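Local atomic coordinates of HTLV-2 integrase catalytic core domain (PDB entry 6QBT), a protein that probably catalyses insertion of the viral DNA copy into host chromosomal DNA, this chain being the magnesium-binding catalytic core domain of integrase. Residues D31-V37 and R152-H156; L26-V30 and E49-F54; P6-W10 and A57-K63; V14-K18 and K113-N117. All coordinates share one frame; numbering follows the deposited sequence.

Contact 1 (D31-V37 and R152-H156)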
loop_
_atom_site.group_PDB
_atom_site.type_symbol
_atom_site.label_atom_id
_atom_site.label_comp_id
_atom_site.label_asym_id
_atom_site.label_seq_id
_atom_site.Cartn_x
_atom_site.Cartn_y
_atom_site.Cartn_z
ATOM N N ASP A 31 -16.610 8.389 -2.341
ATOM C CA ASP A 31 -17.402 8.454 -1.147
ATOM C C ASP A 31 -18.217 9.736 -1.178
ATOM O O ASP A 31 -17.664 10.810 -1.406
ATOM C CB ASP A 31 -16.497 8.447 0.056
ATOM C CG ASP A 31 -17.260 8.299 1.329
ATOM O OD1 ASP A 31 -17.808 9.301 1.820
ATOM O OD2 ASP A 31 -17.325 7.170 1.820
ATOM N N THR A 32 -19.521 9.621 -0.940
ATOM C CA THR A 32 -20.443 10.762 -1.036
ATOM C C THR A 32 -20.311 11.729 0.135
ATOM O O THR A 32 -20.852 12.808 0.060
ATOM C CB THR A 32 -21.924 10.316 -1.091
ATOM O OG1 THR A 32 -22.213 9.490 0.039
ATOM C CG2 THR A 32 -22.225 9.528 -2.344
ATOM N N PHE A 33 -19.657 11.318 1.224
ATOM C CA PHE A 33 -19.456 12.161 2.382
ATOM C C PHE A 33 -18.084 12.859 2.331
ATOM O O PHE A 33 -18.011 14.052 2.445
ATOM C CB PHE A 33 -19.637 11.335 3.702
ATOM C CG PHE A 33 -19.309 12.110 4.936
ATOM C CD1 PHE A 33 -20.287 12.909 5.567
ATOM C CD2 PHE A 33 -18.016 12.097 5.457
ATOM C CE1 PHE A 33 -19.971 13.672 6.690
ATOM C CE2 PHE A 33 -17.693 12.867 6.579
ATOM C CZ PHE A 33 -18.672 13.654 7.200
ATOM N N SER A 34 -16.994 12.106 2.208
ATOM C CA SER A 34 -15.629 12.687 2.213
ATOM C C SER A 34 -15.199 13.267 0.851
ATOM O O SER A 34 -14.299 14.114 0.783
ATOM C CB SER A 34 -14.618 11.622 2.617
ATOM O OG SER A 34 -14.588 10.565 1.659
ATOM N N GLY A 35 -15.824 12.775 -0.226
ATOM C CA GLY A 35 -15.345 13.001 -1.588
ATOM C C GLY A 35 -14.116 12.182 -1.956
ATOM O O GLY A 35 -13.601 12.348 -3.053
ATOM N N ALA A 36 -13.666 11.296 -1.069
ATOM C CA ALA A 36 -12.484 10.487 -1.329
ATOM C C ALA A 36 -12.708 9.503 -2.474
ATOM O O ALA A 36 -13.812 8.978 -2.650
ATOM C CB ALA A 36 -12.054 9.736 -0.070
ATOM N N VAL A 37 -11.634 9.249 -3.227
ATOM C CA VAL A 37 -11.727 8.602 -4.523
ATOM C C VAL A 37 -10.877 7.375 -4.612
ATOM O O VAL A 37 -9.761 7.384 -4.133
ATOM C CB VAL A 37 -11.178 9.529 -5.651
ATOM C CG1 VAL A 37 -11.546 8.988 -7.014
ATOM C CG2 VAL A 37 -11.733 10.930 -5.483
ATOM N N ARG A 152 -9.522 15.253 1.145
ATOM C CA ARG A 152 -10.391 14.063 1.141
ATOM C C ARG A 152 -9.915 12.988 2.122
ATOM O O ARG A 152 -10.703 12.404 2.865
ATOM C CB ARG A 152 -10.425 13.471 -0.255
ATOM C CG ARG A 152 -11.228 14.295 -1.227
ATOM C CD ARG A 152 -10.907 13.908 -2.661
ATOM N NE ARG A 152 -11.750 14.644 -3.616
ATOM C CZ ARG A 152 -11.587 15.922 -3.952
ATOM N NH1 ARG A 152 -10.618 16.664 -3.415
ATOM N NH2 ARG A 152 -12.407 16.477 -4.831
ATOM N N TRP A 153 -8.608 12.769 2.119
ATOM C CA TRP A 153 -7.947 11.837 3.004
ATOM C C TRP A 153 -8.138 12.171 4.480
ATOM O O TRP A 153 -8.363 11.274 5.272
ATOM C CB TRP A 153 -6.449 11.797 2.678
ATOM C CG TRP A 153 -5.803 10.486 2.881
ATOM C CD1 TRP A 153 -4.753 10.207 3.715
ATOM C CD2 TRP A 153 -6.117 9.260 2.204
ATOM N NE1 TRP A 153 -4.398 8.887 3.597
ATOM C CE2 TRP A 153 -5.230 8.278 2.691
ATOM C CE3 TRP A 153 -7.074 8.894 1.250
ATOM C CZ2 TRP A 153 -5.270 6.952 2.254
ATOM C CZ3 TRP A 153 -7.093 7.566 0.801
ATOM C CH2 TRP A 153 -6.202 6.624 1.310
ATOM N N GLN A 154 -8.008 13.445 4.844
ATOM C CA GLN A 154 -8.215 13.882 6.214
ATOM C C GLN A 154 -9.660 13.690 6.627
ATOM O O GLN A 154 -9.904 13.237 7.734
ATOM C CB GLN A 154 -7.825 15.346 6.398
ATOM C CG GLN A 154 -6.329 15.577 6.345
ATOM C CD GLN A 154 -5.921 17.010 5.979
ATOM O OE1 GLN A 154 -6.698 17.971 6.102
ATOM N NE2 GLN A 154 -4.693 17.145 5.477
ATOM N N ILE A 155 -10.618 14.006 5.745
ATOM C CA ILE A 155 -12.034 13.833 6.091
ATOM C C ILE A 155 -12.368 12.363 6.178
ATOM O O ILE A 155 -13.126 11.963 7.044
ATOM C CB ILE A 155 -12.988 14.545 5.121
ATOM C CG1 ILE A 155 -12.792 16.062 5.239
ATOM C CG2 ILE A 155 -14.462 14.248 5.453
ATOM C CD1 ILE A 155 -13.528 16.858 4.194
ATOM N N HIS A 156 -11.793 11.561 5.294
ATOM C CA HIS A 156 -12.157 10.158 5.204
ATOM C C HIS A 156 -11.632 9.306 6.348
ATOM O O HIS A 156 -12.365 8.453 6.814
ATOM C CB HIS A 156 -11.678 9.556 3.869
ATOM C CG HIS A 156 -12.394 8.305 3.486
ATOM N ND1 HIS A 156 -13.671 8.318 2.974
ATOM C CD2 HIS A 156 -12.026 7.007 3.559
ATOM C CE1 HIS A 156 -14.055 7.080 2.739
ATOM N NE2 HIS A 156 -13.079 6.262 3.094
HETATM O O HOH W 1 -14.377 13.858 -5.212
#
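Ser34 OG is gripped by two groups: His156 ND1 lies 2.8 Å from it in a hydrogen bond that either partner could donate, and the backbone N of Ala36 donates to it, closing an ST turn. The hydroxyl meets the imidazole at its edge, near the ring plane, while Ala36 CB packs obliquely against the same ring. Asp31 brings its OD2 to His156 CE1 (3.4 Å), again at the ring edge, with carboxylate and imidazole turned 80° apart. This oxygen also accepts from the backbone N of Asn7, whereas Asp31 OD1 turns back into its own loop. There Asp31 OD1 accepts from the backbone N of Phe33 and, at 2.9 Å, from that of Ser34, the two reaching it from opposite faces of the carboxylate, so one oxygen makes an Asx turn and the wider Asx motif. The apolar part belongs to Ile155, whose CG2 (anti to the backbone N) lies against Ser34 CA and touches Phe33 CE2 at 3.7 Å. At the other end Arg152, extended from CG to NE, brings NE to Gly35 O in a weak bond of 3.0 Å, bent to 124°; a water reinforces it by joining Gly35 O to Arg152 NH2. The short helix 152-156 thus clasps the loop of a beta-hairpin between neighbouring antiparallel strands 22-31 and 37-42 of the RNase H-like integrase core.

Contact 2 (L26-V30 and E49-F54)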
loop_
_atom_site.group_PDB
_atom_site.type_symbol
_atom_site.label_atom_id
_atom_site.label_comp_id
_atom_site.label_asym_id
_atom_site.label_seq_id
_atom_site.Cartn_x
_atom_site.Cartn_y
_atom_site.Cartn_z
ATOM N N LEU A 26 -11.668 3.571 -16.875
ATOM C CA LEU A 26 -11.409 4.056 -15.545
ATOM C C LEU A 26 -12.606 3.650 -14.683
ATOM O O LEU A 26 -13.727 4.125 -14.898
ATOM C CB LEU A 26 -11.224 5.576 -15.566
ATOM C CG LEU A 26 -9.836 6.116 -15.938
ATOM C CD1 LEU A 26 -8.976 5.256 -16.854
ATOM C CD2 LEU A 26 -10.047 7.442 -16.589
ATOM N N HIS A 27 -12.375 2.734 -13.756
ATOM C CA HIS A 27 -13.374 2.371 -12.778
ATOM C C HIS A 27 -13.154 3.300 -11.568
ATOM O O HIS A 27 -12.075 3.270 -10.934
ATOM C CB HIS A 27 -13.180 0.943 -12.325
ATOM C CG HIS A 27 -13.470 -0.086 -13.356
ATOM N ND1 HIS A 27 -12.647 -0.303 -14.444
ATOM C CD2 HIS A 27 -14.446 -1.023 -13.426
ATOM C CE1 HIS A 27 -13.135 -1.300 -15.163
ATOM N NE2 HIS A 27 -14.226 -1.752 -14.571
ATOM N N VAL A 28 -14.181 4.088 -11.252
ATOM C CA VAL A 28 -14.099 5.196 -10.327
ATOM C C VAL A 28 -15.108 4.976 -9.193
ATOM O O VAL A 28 -16.278 4.768 -9.438
ATOM C CB VAL A 28 -14.430 6.520 -11.064
ATOM C CG1 VAL A 28 -14.523 7.708 -10.101
ATOM C CG2 VAL A 28 -13.421 6.794 -12.173
ATOM N N TRP A 29 -14.651 5.040 -7.955
ATOM C CA TRP A 29 -15.561 4.994 -6.805
ATOM C C TRP A 29 -15.302 6.233 -5.995
ATOM O O TRP A 29 -14.139 6.608 -5.800
ATOM C CB TRP A 29 -15.291 3.766 -5.912
ATOM C CG TRP A 29 -15.676 2.522 -6.569
ATOM C CD1 TRP A 29 -14.864 1.661 -7.272
ATOM C CD2 TRP A 29 -16.973 1.984 -6.616
ATOM N NE1 TRP A 29 -15.599 0.603 -7.738
ATOM C CE2 TRP A 29 -16.902 0.779 -7.350
ATOM C CE3 TRP A 29 -18.216 2.410 -6.120
ATOM C CZ2 TRP A 29 -18.034 -0.005 -7.606
ATOM C CZ3 TRP A 29 -19.328 1.624 -6.357
ATOM C CH2 TRP A 29 -19.230 0.423 -7.084
ATOM N N VAL A 30 -16.365 6.849 -5.498
ATOM C CA VAL A 30 -16.192 8.058 -4.703
ATOM C C VAL A 30 -17.155 8.069 -3.518
ATOM O O VAL A 30 -18.339 7.749 -3.662
ATOM C CB VAL A 30 -16.238 9.334 -5.593
ATOM C CG1 VAL A 30 -17.411 9.296 -6.513
ATOM C CG2 VAL A 30 -16.214 10.607 -4.764
ATOM N N GLU A 49 -13.027 -7.437 -13.873
ATOM C CA GLU A 49 -12.350 -6.165 -13.708
ATOM C C GLU A 49 -13.106 -5.270 -12.744
ATOM O O GLU A 49 -12.494 -4.491 -12.038
ATOM C CB GLU A 49 -12.206 -5.425 -15.047
ATOM C CG GLU A 49 -11.243 -6.057 -16.047
ATOM C CD GLU A 49 -11.830 -7.217 -16.841
ATOM O OE1 GLU A 49 -13.062 -7.450 -16.842
ATOM O OE2 GLU A 49 -11.034 -7.918 -17.486
ATOM N N THR A 50 -14.433 -5.378 -12.724
ATOM C CA THR A 50 -15.251 -4.562 -11.842
ATOM C C THR A 50 -15.062 -4.991 -10.401
ATOM O O THR A 50 -14.847 -4.168 -9.525
ATOM C CB THR A 50 -16.711 -4.679 -12.235
ATOM O OG1 THR A 50 -16.822 -4.313 -13.609
ATOM C CG2 THR A 50 -17.610 -3.757 -11.387
ATOM N N ILE A 51 -15.110 -6.292 -10.150
ATOM C CA ILE A 51 -14.863 -6.787 -8.794
ATOM C C ILE A 51 -13.438 -6.421 -8.337
ATOM O O ILE A 51 -13.233 -6.005 -7.193
ATOM C CB ILE A 51 -15.112 -8.310 -8.721
ATOM C CG1 ILE A 51 -16.622 -8.566 -8.778
ATOM C CG2 ILE A 51 -14.499 -8.934 -7.460
ATOM C CD1 ILE A 51 -16.997 -10.015 -8.966
ATOM N N SER A 52 -12.460 -6.619 -9.226
ATOM C CA SER A 52 -11.086 -6.216 -8.973
ATOM C C SER A 52 -10.945 -4.706 -8.621
ATOM O O SER A 52 -10.317 -4.380 -7.602
ATOM C CB SER A 52 -10.185 -6.568 -10.145
ATOM O OG SER A 52 -8.828 -6.202 -9.870
ATOM N N ALA A 53 -11.533 -3.806 -9.409
ATOM C CA ALA A 53 -11.429 -2.366 -9.083
ATOM C C ALA A 53 -12.116 -2.060 -7.772
ATOM O O ALA A 53 -11.713 -1.159 -7.053
ATOM C CB ALA A 53 -12.045 -1.502 -10.173
ATOM N N PHE A 54 -13.183 -2.787 -7.486
ATOM C CA PHE A 54 -13.941 -2.565 -6.275
ATOM C C PHE A 54 -13.126 -2.979 -5.050
ATOM O O PHE A 54 -13.112 -2.267 -4.041
ATOM C CB PHE A 54 -15.284 -3.296 -6.372
ATOM C CG PHE A 54 -16.271 -2.962 -5.289
ATOM C CD1 PHE A 54 -16.380 -1.678 -4.742
ATOM C CD2 PHE A 54 -17.167 -3.942 -4.855
ATOM C CE1 PHE A 54 -17.330 -1.398 -3.768
ATOM C CE2 PHE A 54 -18.114 -3.668 -3.872
ATOM C CZ PHE A 54 -18.198 -2.397 -3.329
HETATM O O HOH W 2 -15.486 -1.386 -9.531
#
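The Trp29 indole carries Phe54 on one face, with CD1 of the phenylalanine 3.5 Å above the plane and displaced toward the rim. The two rings are inclined by 32°, their six-membered centroids 4.7 Å apart, so they meet obliquely. At the indole edge, in its plane, a water accepts from Trp29 NE1 at 2.7 Å and donates to Thr50 O, tying strand to helix through a single molecule. The His27 imidazole has Glu49 O over one face, near the rim, and Thr50 OG1 at its edge, 3.8 Å from His27 NE2. That hydroxyl is engaged by Thr46 O instead, and the buried NE2 finds no hydrogen-bond partner. Between the two aromatic groups Ala53 packs closest: its CB reaches His27 CB at 3.4 Å, a tight fit. Both His27 and Trp29 set CG anti to the carbonyl carbon (chi1 about -70°), which leaves the indole against Phe54 and the imidazole beside Thr50. The axes of segments 26-30 and 49-54 pass 8.9 Å apart at 42°. Because alternate strand residues face opposite ways, Val28 and Val30 instead meet helix 104-122 on the other side of the sheet, while Ile51 and Ser52 of the helix pack on a second subunit. Such helix-on-sheet layering is that of the alpha/beta RNase H-like fold of retroviral integrases.

Contact 3 (P6-W10 and A57-K63)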
loop_
_atom_site.group_PDB
_atom_site.type_symbol
_atom_site.label_atom_id
_atom_site.label_comp_id
_atom_site.label_asym_id
_atom_site.label_seq_id
_atom_site.Cartn_x
_atom_site.Cartn_y
_atom_site.Cartn_z
ATOM N N PRO A 6 -18.015 8.840 6.592
ATOM C CA PRO A 6 -17.278 8.105 5.586
ATOM C C PRO A 6 -17.691 6.631 5.531
ATOM O O PRO A 6 -18.054 6.050 6.557
ATOM C CB PRO A 6 -15.831 8.253 6.034
ATOM C CG PRO A 6 -15.780 9.445 6.933
ATOM C CD PRO A 6 -17.130 9.515 7.571
ATOM N N ASN A 7 -17.661 6.071 4.322
ATOM C CA ASN A 7 -18.023 4.689 4.014
ATOM C C ASN A 7 -19.463 4.286 4.291
ATOM O O ASN A 7 -19.795 3.087 4.324
ATOM C CB ASN A 7 -17.017 3.713 4.626
ATOM C CG ASN A 7 -15.645 3.829 4.002
ATOM O OD1 ASN A 7 -15.516 4.298 2.884
ATOM N ND2 ASN A 7 -14.610 3.444 4.740
ATOM N N HIS A 8 -20.346 5.277 4.404
ATOM C CA HIS A 8 -21.783 5.022 4.470
ATOM C C HIS A 8 -22.289 4.747 3.035
ATOM O O HIS A 8 -22.845 3.678 2.774
ATOM C CB HIS A 8 -22.503 6.159 5.201
ATOM C CG HIS A 8 -23.989 5.986 5.304
ATOM N ND1 HIS A 8 -24.814 6.976 5.789
ATOM C CD2 HIS A 8 -24.808 4.965 4.950
ATOM C CE1 HIS A 8 -26.072 6.576 5.738
ATOM N NE2 HIS A 8 -26.097 5.357 5.230
ATOM N N ILE A 9 -22.065 5.677 2.106
ATOM C CA ILE A 9 -22.595 5.554 0.742
ATOM C C ILE A 9 -21.539 5.995 -0.269
ATOM O O ILE A 9 -21.036 7.113 -0.187
ATOM C CB ILE A 9 -23.841 6.449 0.504
ATOM C CG1 ILE A 9 -24.961 6.141 1.503
ATOM C CG2 ILE A 9 -24.319 6.324 -0.954
ATOM C CD1 ILE A 9 -26.184 7.040 1.384
ATOM N N TRP A 10 -21.214 5.105 -1.200
ATOM C CA TRP A 10 -20.365 5.409 -2.345
ATOM C C TRP A 10 -21.144 5.493 -3.666
ATOM O O TRP A 10 -22.210 4.875 -3.807
ATOM C CB TRP A 10 -19.348 4.312 -2.528
ATOM C CG TRP A 10 -18.273 4.251 -1.530
ATOM C CD1 TRP A 10 -18.155 4.965 -0.381
ATOM C CD2 TRP A 10 -17.194 3.366 -1.567
ATOM N NE1 TRP A 10 -17.048 4.593 0.284
ATOM C CE2 TRP A 10 -16.425 3.604 -0.425
ATOM C CE3 TRP A 10 -16.772 2.396 -2.480
ATOM C CZ2 TRP A 10 -15.235 2.905 -0.156
ATOM C CZ3 TRP A 10 -15.586 1.698 -2.221
ATOM C CH2 TRP A 10 -14.840 1.953 -1.055
ATOM N N ALA A 57 -10.452 -0.278 -4.546
ATOM C CA ALA A 57 -11.125 0.815 -3.832
ATOM C C ALA A 57 -11.308 0.573 -2.319
ATOM O O ALA A 57 -11.042 1.457 -1.477
ATOM C CB ALA A 57 -12.477 1.063 -4.475
ATOM N N ILE A 58 -11.787 -0.618 -1.994
ATOM C CA ILE A 58 -11.985 -1.008 -0.615
ATOM C C ILE A 58 -10.652 -1.093 0.119
ATOM O O ILE A 58 -10.557 -0.605 1.240
ATOM C CB ILE A 58 -12.792 -2.308 -0.524
ATOM C CG1 ILE A 58 -14.252 -2.007 -0.931
ATOM C CG2 ILE A 58 -12.721 -2.903 0.874
ATOM C CD1 ILE A 58 -15.073 -3.238 -1.291
ATOM N N SER A 59 -9.604 -1.616 -0.510
ATOM C CA SER A 59 -8.295 -1.611 0.161
ATOM C C SER A 59 -7.789 -0.209 0.496
ATOM O O SER A 59 -7.075 -0.023 1.453
ATOM C CB SER A 59 -7.232 -2.317 -0.665
ATOM O OG SER A 59 -6.973 -1.605 -1.862
ATOM N N LEU A 60 -8.137 0.758 -0.329
ATOM C CA LEU A 60 -7.670 2.115 -0.160
ATOM C C LEU A 60 -8.580 2.918 0.767
ATOM O O LEU A 60 -8.086 3.713 1.562
ATOM C CB LEU A 60 -7.599 2.764 -1.536
ATOM C CG LEU A 60 -7.097 4.192 -1.575
ATOM C CD1 LEU A 60 -5.591 4.242 -1.332
ATOM C CD2 LEU A 60 -7.506 4.807 -2.920
ATOM N N LEU A 61 -9.894 2.711 0.656
ATOM C CA LEU A 61 -10.898 3.513 1.371
ATOM C C LEU A 61 -11.624 2.860 2.563
ATOM O O LEU A 61 -12.190 3.570 3.358
ATOM C CB LEU A 61 -11.957 3.968 0.376
ATOM C CG LEU A 61 -11.475 4.787 -0.830
ATOM C CD1 LEU A 61 -12.663 5.118 -1.741
ATOM C CD2 LEU A 61 -10.770 6.067 -0.399
ATOM N N GLY A 62 -11.600 1.532 2.665
ATOM C CA GLY A 62 -12.370 0.769 3.647
ATOM C C GLY A 62 -13.624 0.245 2.993
ATOM O O GLY A 62 -13.958 0.616 1.866
ATOM N N LYS A 63 -14.341 -0.610 3.701
ATOM C CA LYS A 63 -15.545 -1.257 3.162
ATOM C C LYS A 63 -16.783 -0.358 3.291
ATOM O O LYS A 63 -17.108 0.048 4.391
ATOM C CB LYS A 63 -15.768 -2.554 3.924
ATOM C CG LYS A 63 -16.956 -3.390 3.477
ATOM C CD LYS A 63 -17.065 -4.654 4.312
ATOM C CE LYS A 63 -18.142 -5.550 3.779
ATOM N NZ LYS A 63 -18.302 -6.746 4.647
#
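Trp10 and Leu61 form the tight part of this contact, the indole being wedged against the last turn of helix 47-61. Leu61 CD1 sits over one face of the six-membered ring, 4.2 Å from its centroid and 29° off the normal, a CH-pi contact, while Leu61 CB presses on Trp10 CZ2 at 3.5 Å. Further along the ring, CZ3 meets Ala57 CB at 3.9 Å and CH2 rests on Ile58 CG1, the tryptophan and isoleucine side chains crossing at about a right angle. Gly62 O approaches Trp10 CZ2 obliquely at 3.3 Å.

Toward the partly exposed side the contact turns polar. Asn7 turns its amide to the helix end and gives ND2 to Leu61 O in a nearly straight bond (2.8 Å, 166°) that lies in the plane of its amide. Its other end, OD1, accepts from Trp10 NE1 at 3.0 Å, meeting the indole in the ring plane, so a single amide joins the helix terminus to the tryptophan and fixes its own rotation; the same N-H also makes a weak bond to Asp31 OD2. Leu61 O has a second donor in His156 NE2. Lys63 meets Asn7 loosely, its backbone O against Asn7 CB at 3.7 Å; its extended side chain leads away to Tyr87 O and to Leu142 O of a second subunit. Gly62, with positive phi, ends the helix just where an asparagine side chain bonds its last carbonyl, joining helix 47-61 to the loop leading into, and the start of, strand 9-19 of the integrase core.

Contact 4 (V14-K18 and K113-N117)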
loop_
_atom_site.group_PDB
_atom_site.type_symbol
_atom_site.label_atom_id
_atom_site.label_comp_id
_atom_site.label_asym_id
_atom_site.label_seq_id
_atom_site.Cartn_x
_atom_site.Cartn_y
_atom_site.Cartn_z
ATOM N N VAL A 14 -18.019 3.600 -14.507
ATOM C CA VAL A 14 -16.868 3.482 -15.345
ATOM C C VAL A 14 -16.876 4.669 -16.310
ATOM O O VAL A 14 -17.888 4.947 -16.930
ATOM C CB VAL A 14 -16.880 2.132 -16.071
ATOM C CG1 VAL A 14 -15.805 2.094 -17.140
ATOM C CG2 VAL A 14 -16.649 0.999 -15.062
ATOM N N THR A 15 -15.748 5.372 -16.421
ATOM C CA THR A 15 -15.577 6.400 -17.451
ATOM C C THR A 15 -14.439 5.984 -18.389
ATOM O O THR A 15 -13.650 5.136 -18.038
ATOM C CB THR A 15 -15.353 7.813 -16.862
ATOM O OG1 THR A 15 -15.306 8.757 -17.940
ATOM C CG2 THR A 15 -14.064 7.909 -16.071
ATOM N N HIS A 16 -14.369 6.582 -19.572
ATOM C CA HIS A 16 -13.476 6.115 -20.599
ATOM C C HIS A 16 -12.400 7.143 -20.829
ATOM O O HIS A 16 -12.640 8.321 -20.624
ATOM C CB HIS A 16 -14.260 5.761 -21.840
ATOM C CG HIS A 16 -15.168 4.587 -21.637
ATOM N ND1 HIS A 16 -16.459 4.714 -21.158
ATOM C CD2 HIS A 16 -14.952 3.259 -21.781
ATOM C CE1 HIS A 16 -17.005 3.516 -21.035
ATOM N NE2 HIS A 16 -16.112 2.616 -21.407
ATOM N N TYR A 17 -11.183 6.680 -21.130
ATOM C CA TYR A 17 -10.020 7.556 -21.330
ATOM C C TYR A 17 -9.146 7.027 -22.463
ATOM O O TYR A 17 -8.545 5.971 -22.329
ATOM C CB TYR A 17 -9.194 7.698 -20.063
ATOM C CG TYR A 17 -8.100 8.713 -20.226
ATOM C CD1 TYR A 17 -8.379 10.078 -20.145
ATOM C CD2 TYR A 17 -6.795 8.327 -20.520
ATOM C CE1 TYR A 17 -7.386 11.029 -20.321
ATOM C CE2 TYR A 17 -5.781 9.267 -20.692
ATOM C CZ TYR A 17 -6.081 10.616 -20.589
ATOM O OH TYR A 17 -5.098 11.551 -20.749
ATOM N N LYS A 18 -9.087 7.782 -23.559
ATOM C CA LYS A 18 -8.351 7.415 -24.763
ATOM C C LYS A 18 -6.888 7.802 -24.578
ATOM O O LYS A 18 -6.592 8.952 -24.288
ATOM C CB LYS A 18 -8.919 8.144 -25.992
ATOM C CG LYS A 18 -9.441 7.240 -27.096
ATOM C CD LYS A 18 -9.556 7.951 -28.439
ATOM C CE LYS A 18 -9.748 6.918 -29.538
ATOM N NZ LYS A 18 -9.795 7.556 -30.875
ATOM N N LYS A 113 -9.245 13.371 -14.734
ATOM C CA LYS A 113 -8.717 13.510 -16.079
ATOM C C LYS A 113 -7.815 14.725 -16.243
ATOM O O LYS A 113 -6.802 14.631 -16.928
ATOM C CB LYS A 113 -9.828 13.484 -17.136
ATOM C CG LYS A 113 -10.480 12.111 -17.243
ATOM C CD LYS A 113 -11.555 12.046 -18.317
ATOM C CE LYS A 113 -12.270 10.693 -18.215
ATOM N NZ LYS A 113 -13.419 10.508 -19.151
ATOM N N ASN A 114 -8.142 15.842 -15.601
ATOM C CA ASN A 114 -7.261 17.013 -15.661
ATOM C C ASN A 114 -5.913 16.741 -14.992
ATOM O O ASN A 114 -4.885 17.151 -15.527
ATOM C CB ASN A 114 -7.907 18.268 -15.075
ATOM C CG ASN A 114 -8.864 18.950 -16.052
ATOM O OD1 ASN A 114 -9.391 18.344 -16.999
ATOM N ND2 ASN A 114 -9.098 20.223 -15.823
ATOM N N LEU A 115 -5.903 16.037 -13.851
ATOM C CA LEU A 115 -4.639 15.709 -13.185
ATOM C C LEU A 115 -3.846 14.691 -14.008
ATOM O O LEU A 115 -2.627 14.852 -14.203
ATOM C CB LEU A 115 -4.873 15.184 -11.762
ATOM C CG LEU A 115 -5.191 16.269 -10.723
ATOM C CD1 LEU A 115 -5.743 15.635 -9.452
ATOM C CD2 LEU A 115 -3.977 17.156 -10.439
ATOM N N LEU A 116 -4.544 13.676 -14.508
ATOM C CA LEU A 116 -3.962 12.673 -15.400
ATOM C C LEU A 116 -3.288 13.302 -16.638
ATOM O O LEU A 116 -2.142 12.961 -16.969
ATOM C CB LEU A 116 -5.060 11.696 -15.829
ATOM C CG LEU A 116 -4.778 10.437 -16.628
ATOM C CD1 LEU A 116 -3.895 9.483 -15.845
ATOM C CD2 LEU A 116 -6.093 9.747 -16.923
ATOM N N ASN A 117 -3.973 14.231 -17.300
ATOM C CA ASN A 117 -3.375 14.953 -18.434
ATOM C C ASN A 117 -2.147 15.773 -18.050
ATOM O O ASN A 117 -1.152 15.791 -18.777
ATOM C CB ASN A 117 -4.397 15.870 -19.107
ATOM C CG ASN A 117 -5.497 15.100 -19.815
ATOM O OD1 ASN A 117 -5.338 13.934 -20.171
ATOM N ND2 ASN A 117 -6.618 15.749 -20.027
#
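Tyr17 and Leu116 come from opposite directions and meet face-on: Leu116 CD2 lies 3.6 Å from the ring centroid and only 5° off the normal, a CH-pi contact centred over the ring. With CG anti to the backbone N, the tyrosine ring extends from strand 9-19 to helix 104-122, and its hydroxyl arrives beside Asn117. Here the two side chains cross obliquely, ring and amide planes 37° apart, and Tyr17 OH donates to Asn117 OD1 near the plane of the ring; at 2.5 Å the bond is unusually short, its exact length doubtful at 2.29 Å resolution. Lys113 travels the other way. Its extended chain slides past Tyr17 in the opposite sense, bringing CG within 4.1 Å of Tyr17 CD1, and delivers its amine to the strand. Tip to tip with Thr15, NZ donates to Thr15 OG1 at 2.8 Å; it also donates to His16 O at 2.7 Å. The axes of segments 14-18 and 113-117 run 23° apart with a closest approach of 11.4 Å, a gap that these long side chains span. His16 sends its CB away from the helix, and its NE2 is hydrogen-bonded to Glu45 OE2. Leu116 is backed by Ala131 and Ile132 of helix 128-142.

Within this contact, then, the lysine, probably charged, is taken up by uncharged oxygens of the strand rather than by a carboxylate. Polar bonds flank an aromatic-aliphatic centre near the domain surface, with donors crossing both ways between helix and sheet.

In the fold
One five-stranded sheet gathers the contacts: contacts 2 and 4 join helices to its strands, contacts 1 and 3 meet at its loop end. Contacts 2 and 3 share helix 47-61, their centres 12 Å apart, and join where Trp29 CE3 meets Trp10 CE3 at 3.9 Å. Contact 1 lies 9 Å from contact 3, centre to centre, and Thr32 OG1 reaches Ile9 O at 2.7 Å. Contact 4 sits 21 Å from contact 3, across the chain's centre, although both use strand 9-19. Between their portions of that strand lies Asp13, which with Asp70 binds the magnesium ion. The side chains of His16 (contact 4) and His27 (contact 2) are about 6 and 9 Å from the metal.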